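Local coordinates for protein LysR family transcriptional regulator (Vibrio vulnificus, PDB 5FHK) that probably acts as a sequence-specific DNA-binding transcription factor of the LysR family, a virulence gene regulator represented here by its regulatory domain alone, at residues 11-16 with 40-45; 82-87 with 165-170. All blocks are in the same frame, centred on the assembly; numbering follows the deposited sequence.

Contact 1 of 2, residues 11-16 with 40-45; sequences ISTPYN and LTTESN
L40 reaches over from strand 38-43 to T13 and I11 of strand 9-14. Its CB starts on the sheet face it shares with both. L40 CG lies anti to the backbone N (chi1 170°) and comes within 4.1 Å of T13 OG1. From there the CD1 branch does the touching. L40 CD1 lies 3.3 Å from T13 OG1 and 3.4 Å from T13 CG2, the latter tighter than a usual carbon contact. This one methyl thus lies against both branches of the threonine. L40 CD1 also meets I11 CG1 at 3.8 Å. The side chains of L40 and T13 cross at about a right angle.

The backbones run parallel. T41 N donates to I11 O, T13 N donates to T41 O, and E43 N donates to T13 O at 2.7 Å. The donor alternates between the two strands, as in a parallel sheet. On the other face, S12 OG sits 3.2 Å from E43 CB.

The Y15 ring turns its edge to T42. T42 OG1 lies near the ring plane, 3.5 Å from Y15 CD1. The hydroxyl of Y15 pairs with Y15 OH of the second subunit. The E43 side chain bends at chi2, and OE1 accepts from N45 N through its anti lone pair.

Strands 9-14 and 38-43 belong to a beta-alpha-beta unit with helix 18-32 between them. That helix covers the face of I11, T13, L40 and T42. Its T18 hydrogen-bonds T13 OG1. Strand 56-60 flanks strand 9-14. Beyond L40, a strand of the second subunit pairs in parallel and carries the sheet across the interface.

Contact 2 of 2, residues 82-87 with 165-170; sequences ASPEYV and SLVRIL
A82 and V167 form an antiparallel, hydrogen-bonded pair. V167 N donates to A82 O at 2.8 Å, and A82 N donates to V167 O at 3.0 Å. This two-bond link is the close part of the contact. Beside it, L166 CD2 lies 3.8 Å from S83 N and covers the turn from strand into helix. P84 closes the same end: P84 CD sits 3.1 Å from S165 O, and P84 CG meets V167 CG2 at 3.9 Å. This side is close, yet P84, S165 and V167 are partly exposed to solvent.

The I169 end is looser. I169 CG2 touches A82 CB and V87 CG2, both at 4.3 Å. I169 and A82 are buried here, while V87 is partly exposed.

S83 is the N-cap of helix 84-87. Its OG sits between the backbone N and the carbonyl carbon (chi1 82°), where it accepts from Y86 N. The join thus has three parts. Backbone bonds fix the register at the end of strand 68-82, a serine cap starts the helix, and apolar side chains cover the join.

In the fold
Contact 1 comes first along the chain, and contact 2 follows in series. Their centres are 29 Å apart, on opposite sides of the chain's centre, and their nearest atoms are about 13 Å apart. Both belong to the LysR substrate-binding domain and reach the same mixed sheet. Strand 178-185 links the two regions: it pairs with strand 56-60, next to contact 1, and with strand 68-82, which leads into contact 2. This fits the two-lobed periplasmic-binding-protein fold of LysR regulatory domains, with one contact in each lobe. Contact 1 also meets the second subunit. Contact 2 lies within one subunit, with no second chain reaching its segments.

Contact 1 of 2, residues 11-16 with 40-45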
ATOM      1  N   ILE A  11     -12.725  -1.901 -11.796  1.00 21.01           N
ATOM      2  CA  ILE A  11     -13.188  -1.084 -10.679  1.00 20.37           C
ATOM      3  C   ILE A  11     -12.061  -0.204 -10.164  1.00 21.02           C
ATOM      4  O   ILE A  11     -10.875  -0.538 -10.262  1.00 21.84           O
ATOM      5  CB  ILE A  11     -13.799  -1.915  -9.517  1.00 26.63           C
ATOM      6  CG1 ILE A  11     -12.828  -2.952  -8.958  1.00 33.41           C
ATOM      7  CG2 ILE A  11     -15.064  -2.611  -9.955  1.00 28.88           C
ATOM      8  CD1 ILE A  11     -13.563  -4.058  -8.095  1.00 36.58           C
ATOM      9  N   SER A  12     -12.443   0.962  -9.658  1.00 25.37           N
ATOM     10  CA  SER A  12     -11.526   1.881  -8.987  1.00 27.15           C
ATOM     11  C   SER A  12     -11.917   2.000  -7.521  1.00 24.42           C
ATOM     12  O   SER A  12     -13.111   2.062  -7.204  1.00 20.02           O
ATOM     13  CB  SER A  12     -11.559   3.259  -9.644  1.00 29.29           C
ATOM     14  OG  SER A  12     -10.618   4.128  -9.050  1.00 28.39           O
ATOM     15  N   THR A  13     -10.916   2.042  -6.635  1.00 25.59           N
ATOM     16  CA  THR A  13     -11.084   2.078  -5.185  1.00 27.99           C
ATOM     17  C   THR A  13     -10.088   3.058  -4.566  1.00 27.43           C
ATOM     18  O   THR A  13      -9.023   3.302  -5.144  1.00 25.11           O
ATOM     19  CB  THR A  13     -10.864   0.693  -4.556  1.00 33.11           C
ATOM     20  OG1 THR A  13      -9.522   0.271  -4.836  1.00 35.47           O
ATOM     21  CG2 THR A  13     -11.859  -0.330  -5.120  1.00 33.25           C
ATOM     22  N   PRO A  14     -10.407   3.626  -3.391  1.00 25.93           N
ATOM     23  CA  PRO A  14      -9.544   4.663  -2.794  1.00 27.06           C
ATOM     24  C   PRO A  14      -8.223   4.118  -2.263  1.00 25.60           C
ATOM     25  O   PRO A  14      -8.151   3.009  -1.724  1.00 22.30           O
ATOM     26  CB  PRO A  14     -10.396   5.216  -1.642  1.00 25.01           C
ATOM     27  CG  PRO A  14     -11.369   4.139  -1.332  1.00 23.95           C
ATOM     28  CD  PRO A  14     -11.679   3.494  -2.659  1.00 25.15           C
ATOM     29  N   TYR A  15      -7.183   4.952  -2.367  1.00 26.89           N
ATOM     30  CA  TYR A  15      -5.806   4.463  -2.245  1.00 30.56           C
ATOM     31  C   TYR A  15      -5.544   3.755  -0.907  1.00 31.79           C
ATOM     32  O   TYR A  15      -5.224   2.555  -0.868  1.00 35.98           O
ATOM     33  CB  TYR A  15      -4.824   5.610  -2.460  1.00 33.76           C
ATOM     34  CG  TYR A  15      -3.403   5.126  -2.391  1.00 40.72           C
ATOM     35  CD1 TYR A  15      -3.042   3.913  -2.967  1.00 45.22           C
ATOM     36  CD2 TYR A  15      -2.431   5.839  -1.702  1.00 43.23           C
ATOM     37  CE1 TYR A  15      -1.746   3.435  -2.884  1.00 48.80           C
ATOM     38  CE2 TYR A  15      -1.138   5.368  -1.615  1.00 47.15           C
ATOM     39  CZ  TYR A  15      -0.803   4.164  -2.210  1.00 51.14           C
ATOM     40  OH  TYR A  15       0.484   3.683  -2.130  1.00 56.26           O
ATOM     41  N   ASN A  16      -5.697   4.465   0.201  1.00 26.49           N
ATOM     42  CA  ASN A  16      -5.234   3.924   1.483  1.00 26.49           C
ATOM     43  C   ASN A  16      -6.171   2.914   2.129  1.00 26.99           C
ATOM     44  O   ASN A  16      -5.743   2.222   3.063  1.00 27.51           O
ATOM     45  CB  ASN A  16      -5.021   5.047   2.474  1.00 27.35           C
ATOM     46  CG  ASN A  16      -3.856   5.898   2.117  1.00 31.39           C
ATOM     47  OD1 ASN A  16      -2.723   5.426   2.096  1.00 33.44           O
ATOM     48  ND2 ASN A  16      -4.111   7.171   1.849  1.00 34.38           N
ATOM     49  N   LEU A  40      -8.456  -4.235 -10.752  1.00 19.99           N
ATOM     50  CA  LEU A  40      -8.623  -3.255  -9.684  1.00 19.81           C
ATOM     51  C   LEU A  40      -7.504  -2.213  -9.714  1.00 25.03           C
ATOM     52  O   LEU A  40      -6.319  -2.562  -9.776  1.00 25.60           O
ATOM     53  CB  LEU A  40      -8.639  -3.960  -8.329  1.00 24.16           C
ATOM     54  CG  LEU A  40      -8.561  -3.085  -7.074  1.00 29.54           C
ATOM     55  CD1 LEU A  40      -9.676  -2.068  -7.104  1.00 30.90           C
ATOM     56  CD2 LEU A  40      -8.708  -3.955  -5.856  1.00 32.27           C
ATOM     57  N   THR A  41      -7.871  -0.937  -9.614  1.00 26.73           N
ATOM     58  CA  THR A  41      -6.883   0.137  -9.549  1.00 30.09           C
ATOM     59  C   THR A  41      -7.145   1.008  -8.319  1.00 28.30           C
ATOM     60  O   THR A  41      -8.178   1.681  -8.235  1.00 27.87           O
ATOM     61  CB  THR A  41      -6.903   0.961 -10.837  1.00 33.02           C
ATOM     62  OG1 THR A  41      -6.836   0.081 -11.974  1.00 34.76           O
ATOM     63  CG2 THR A  41      -5.712   1.926 -10.880  1.00 35.65           C
ATOM     64  N   THR A  42      -6.215   0.997  -7.361  1.00 27.90           N
ATOM     65  CA  THR A  42      -6.293   1.933  -6.243  1.00 30.29           C
ATOM     66  C   THR A  42      -6.046   3.350  -6.762  1.00 34.30           C
ATOM     67  O   THR A  42      -5.140   3.574  -7.563  1.00 38.89           O
ATOM     68  CB  THR A  42      -5.266   1.584  -5.163  1.00 32.62           C
ATOM     69  OG1 THR A  42      -3.955   1.898  -5.634  1.00 36.39           O
ATOM     70  CG2 THR A  42      -5.292   0.110  -4.819  1.00 32.73           C
ATOM     71  N   GLU A  43      -6.851   4.309  -6.300  1.00 35.01           N
ATOM     72  CA  GLU A  43      -6.934   5.635  -6.912  1.00 37.23           C
ATOM     73  C   GLU A  43      -6.912   6.736  -5.855  1.00 39.74           C
ATOM     74  O   GLU A  43      -7.613   6.640  -4.847  1.00 38.77           O
ATOM     75  CB  GLU A  43      -8.224   5.745  -7.744  1.00 37.36           C
ATOM     76  CG  GLU A  43      -8.420   7.076  -8.410  1.00 42.46           C
ATOM     77  CD  GLU A  43      -7.164   7.533  -9.104  1.00 47.25           C
ATOM     78  OE1 GLU A  43      -6.695   8.654  -8.795  1.00 47.56           O
ATOM     79  OE2 GLU A  43      -6.649   6.755  -9.952  1.00 50.25           O
ATOM     80  N   SER A  44      -6.152   7.810  -6.114  1.00 48.00           N
ATOM     81  CA  SER A  44      -6.010   8.941  -5.187  1.00 52.04           C
ATOM     82  C   SER A  44      -7.029  10.063  -5.408  1.00 57.24           C
ATOM     83  O   SER A  44      -7.643  10.539  -4.448  1.00 58.85           O
ATOM     84  CB  SER A  44      -4.598   9.528  -5.276  1.00 51.50           C
ATOM     85  OG  SER A  44      -3.650   8.648  -4.700  1.00 50.90           O
ATOM     86  N   ASN A  45      -7.200  10.525  -6.650  1.00 58.37           N
ATOM     87  CA  ASN A  45      -8.143  11.602  -6.965  1.00 61.36           C
ATOM     88  C   ASN A  45      -9.203  11.057  -7.923  1.00 59.88           C
ATOM     89  O   ASN A  45      -8.968  10.927  -9.126  1.00 60.89           O
ATOM     90  CB  ASN A  45      -7.427  12.831  -7.545  1.00 65.33           C
ATOM     91  CG  ASN A  45      -6.454  12.480  -8.656  1.00 67.72           C
ATOM     92  OD1 ASN A  45      -5.781  11.451  -8.610  1.00 68.78           O
ATOM     93  ND2 ASN A  45      -6.382  13.333  -9.669  1.00 69.40           N
TER

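Contact 2 of 2, residues 82-87 with 165-170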
ATOM      1  N   ALA A  82      -0.609   8.186  18.698  1.00 19.92           N
ATOM      2  CA  ALA A  82       0.829   8.023  18.892  1.00 16.68           C
ATOM      3  C   ALA A  82       1.049   6.763  19.733  1.00 21.22           C
ATOM      4  O   ALA A  82       0.143   6.306  20.439  1.00 21.34           O
ATOM      5  CB  ALA A  82       1.453   9.254  19.570  1.00 17.41           C
ATOM      6  N   SER A  83       2.255   6.204  19.671  1.00 20.07           N
ATOM      7  CA  SER A  83       2.520   5.009  20.478  1.00 22.00           C
ATOM      8  C   SER A  83       2.642   5.368  21.964  1.00 23.16           C
ATOM      9  O   SER A  83       2.850   6.525  22.318  1.00 26.67           O
ATOM     10  CB  SER A  83       3.784   4.304  19.994  1.00 23.18           C
ATOM     11  OG  SER A  83       4.942   4.913  20.531  1.00 25.44           O
ATOM     12  N   PRO A  84       2.439   4.399  22.863  1.00 24.91           N
ATOM     13  CA  PRO A  84       2.689   4.668  24.294  1.00 25.14           C
ATOM     14  C   PRO A  84       4.111   5.113  24.573  1.00 28.50           C
ATOM     15  O   PRO A  84       4.333   5.938  25.467  1.00 33.08           O
ATOM     16  CB  PRO A  84       2.375   3.321  24.961  1.00 26.59           C
ATOM     17  CG  PRO A  84       1.341   2.710  24.045  1.00 25.80           C
ATOM     18  CD  PRO A  84       1.726   3.130  22.655  1.00 26.86           C
ATOM     19  N   GLU A  85       5.089   4.609  23.823  1.00 27.16           N
ATOM     20  CA  GLU A  85       6.461   5.041  24.053  1.00 28.42           C
ATOM     21  C   GLU A  85       6.623   6.531  23.756  1.00 29.46           C
ATOM     22  O   GLU A  85       7.311   7.244  24.491  1.00 29.06           O
ATOM     23  CB  GLU A  85       7.423   4.200  23.208  1.00 31.17           C
ATOM     24  CG  GLU A  85       8.903   4.520  23.423  1.00 37.90           C
ATOM     25  CD  GLU A  85       9.811   3.884  22.361  1.00 42.05           C
ATOM     26  OE1 GLU A  85       9.339   3.648  21.213  1.00 42.82           O
ATOM     27  OE2 GLU A  85      10.998   3.614  22.687  1.00 40.41           O
ATOM     28  N   TYR A  86       5.994   7.028  22.690  1.00 31.46           N
ATOM     29  CA  TYR A  86       6.074   8.464  22.419  1.00 31.35           C
ATOM     30  C   TYR A  86       5.358   9.276  23.495  1.00 34.25           C
ATOM     31  O   TYR A  86       5.812  10.366  23.875  1.00 33.47           O
ATOM     32  CB  TYR A  86       5.481   8.782  21.048  1.00 27.30           C
ATOM     33  CG  TYR A  86       5.619  10.250  20.712  1.00 25.96           C
ATOM     34  CD1 TYR A  86       6.793  10.736  20.139  1.00 27.76           C
ATOM     35  CD2 TYR A  86       4.608  11.150  21.004  1.00 22.01           C
ATOM     36  CE1 TYR A  86       6.943  12.063  19.843  1.00 27.80           C
ATOM     37  CE2 TYR A  86       4.759  12.493  20.735  1.00 26.17           C
ATOM     38  CZ  TYR A  86       5.926  12.947  20.144  1.00 28.08           C
ATOM     39  OH  TYR A  86       6.072  14.289  19.836  1.00 30.76           O
ATOM     40  N   VAL A  87       4.226   8.771  23.973  1.00 35.91           N
ATOM     41  CA  VAL A  87       3.436   9.473  24.978  1.00 38.37           C
ATOM     42  C   VAL A  87       4.185   9.559  26.303  1.00 43.72           C
ATOM     43  O   VAL A  87       4.177  10.599  26.974  1.00 47.07           O
ATOM     44  CB  VAL A  87       2.076   8.768  25.118  1.00 33.17           C
ATOM     45  CG1 VAL A  87       1.332   9.230  26.356  1.00 36.56           C
ATOM     46  CG2 VAL A  87       1.249   9.011  23.878  1.00 27.57           C
ATOM     47  N   SER A 165      -1.543  -0.624  21.513  1.00 21.98           N
ATOM     48  CA  SER A 165      -0.248  -0.371  20.878  1.00 22.24           C
ATOM     49  C   SER A 165      -0.162   1.035  20.295  1.00 22.64           C
ATOM     50  O   SER A 165       0.943   1.542  20.086  1.00 24.28           O
ATOM     51  CB  SER A 165       0.039  -1.396  19.772  1.00 22.45           C
ATOM     52  OG  SER A 165      -1.089  -1.608  18.927  1.00 20.91           O
ATOM     53  N   LEU A 166      -1.290   1.648  19.972  1.00 19.96           N
ATOM     54  CA  LEU A 166      -1.358   3.072  19.698  1.00 22.10           C
ATOM     55  C   LEU A 166      -2.383   3.669  20.650  1.00 20.92           C
ATOM     56  O   LEU A 166      -3.314   2.989  21.076  1.00 21.96           O
ATOM     57  CB  LEU A 166      -1.734   3.363  18.232  1.00 20.87           C
ATOM     58  CG  LEU A 166      -0.710   2.995  17.151  1.00 20.57           C
ATOM     59  CD1 LEU A 166      -1.331   3.021  15.767  1.00 19.85           C
ATOM     60  CD2 LEU A 166       0.542   3.932  17.190  1.00 22.11           C
ATOM     61  N   VAL A 167      -2.200   4.941  20.981  1.00 22.22           N
ATOM     62  CA  VAL A 167      -3.063   5.676  21.899  1.00 24.01           C
ATOM     63  C   VAL A 167      -3.684   6.855  21.154  1.00 24.65           C
ATOM     64  O   VAL A 167      -3.005   7.530  20.371  1.00 16.52           O
ATOM     65  CB  VAL A 167      -2.255   6.177  23.116  1.00 26.44           C
ATOM     66  CG1 VAL A 167      -3.042   7.181  23.917  1.00 31.58           C
ATOM     67  CG2 VAL A 167      -1.814   5.007  24.000  1.00 25.09           C
ATOM     68  N   ARG A 168      -4.948   7.146  21.445  1.00 23.85           N
ATOM     69  CA  ARG A 168      -5.580   8.359  20.931  1.00 22.51           C
ATOM     70  C   ARG A 168      -5.053   9.575  21.678  1.00 25.24           C
ATOM     71  O   ARG A 168      -5.014   9.591  22.906  1.00 25.98           O
ATOM     72  CB  ARG A 168      -7.097   8.266  21.088  1.00 24.77           C
ATOM     73  CG  ARG A 168      -7.861   9.541  20.747  1.00 25.82           C
ATOM     74  CD  ARG A 168      -8.633   9.348  19.484  1.00 27.30           C
ATOM     75  NE  ARG A 168      -9.305  10.554  18.999  1.00 33.11           N
ATOM     76  CZ  ARG A 168     -10.628  10.688  18.891  1.00 34.71           C
ATOM     77  NH1 ARG A 168     -11.435   9.703  19.252  1.00 36.22           N
ATOM     78  NH2 ARG A 168     -11.149  11.815  18.426  1.00 36.07           N
ATOM     79  N   ILE A 169      -4.637  10.598  20.952  1.00 25.05           N
ATOM     80  CA  ILE A 169      -4.239  11.816  21.627  1.00 26.44           C
ATOM     81  C   ILE A 169      -5.179  12.924  21.178  1.00 26.53           C
ATOM     82  O   ILE A 169      -5.692  12.903  20.057  1.00 28.57           O
ATOM     83  CB  ILE A 169      -2.755  12.158  21.369  1.00 28.33           C
ATOM     84  CG1 ILE A 169      -2.526  12.492  19.915  1.00 31.94           C
ATOM     85  CG2 ILE A 169      -1.874  10.981  21.731  1.00 24.22           C
ATOM     86  CD1 ILE A 169      -1.750  13.747  19.748  1.00 34.97           C
ATOM     87  N   LEU A 170      -5.469  13.855  22.095  1.00 27.44           N
ATOM     88  CA  LEU A 170      -6.404  14.960  21.882  1.00 28.19           C
ATOM     89  C   LEU A 170      -7.782  14.386  21.576  1.00 31.79           C
ATOM     90  O   LEU A 170      -8.355  14.646  20.510  1.00 32.53           O
ATOM     91  CB  LEU A 170      -5.926  15.882  20.753  1.00 26.14           C
ATOM     92  CG  LEU A 170      -4.792  16.864  21.038  1.00 26.27           C
ATOM     93  CD1 LEU A 170      -4.214  17.412  19.727  1.00 23.20           C
ATOM     94  CD2 LEU A 170      -5.294  18.015  21.926  1.00 28.66           C
TER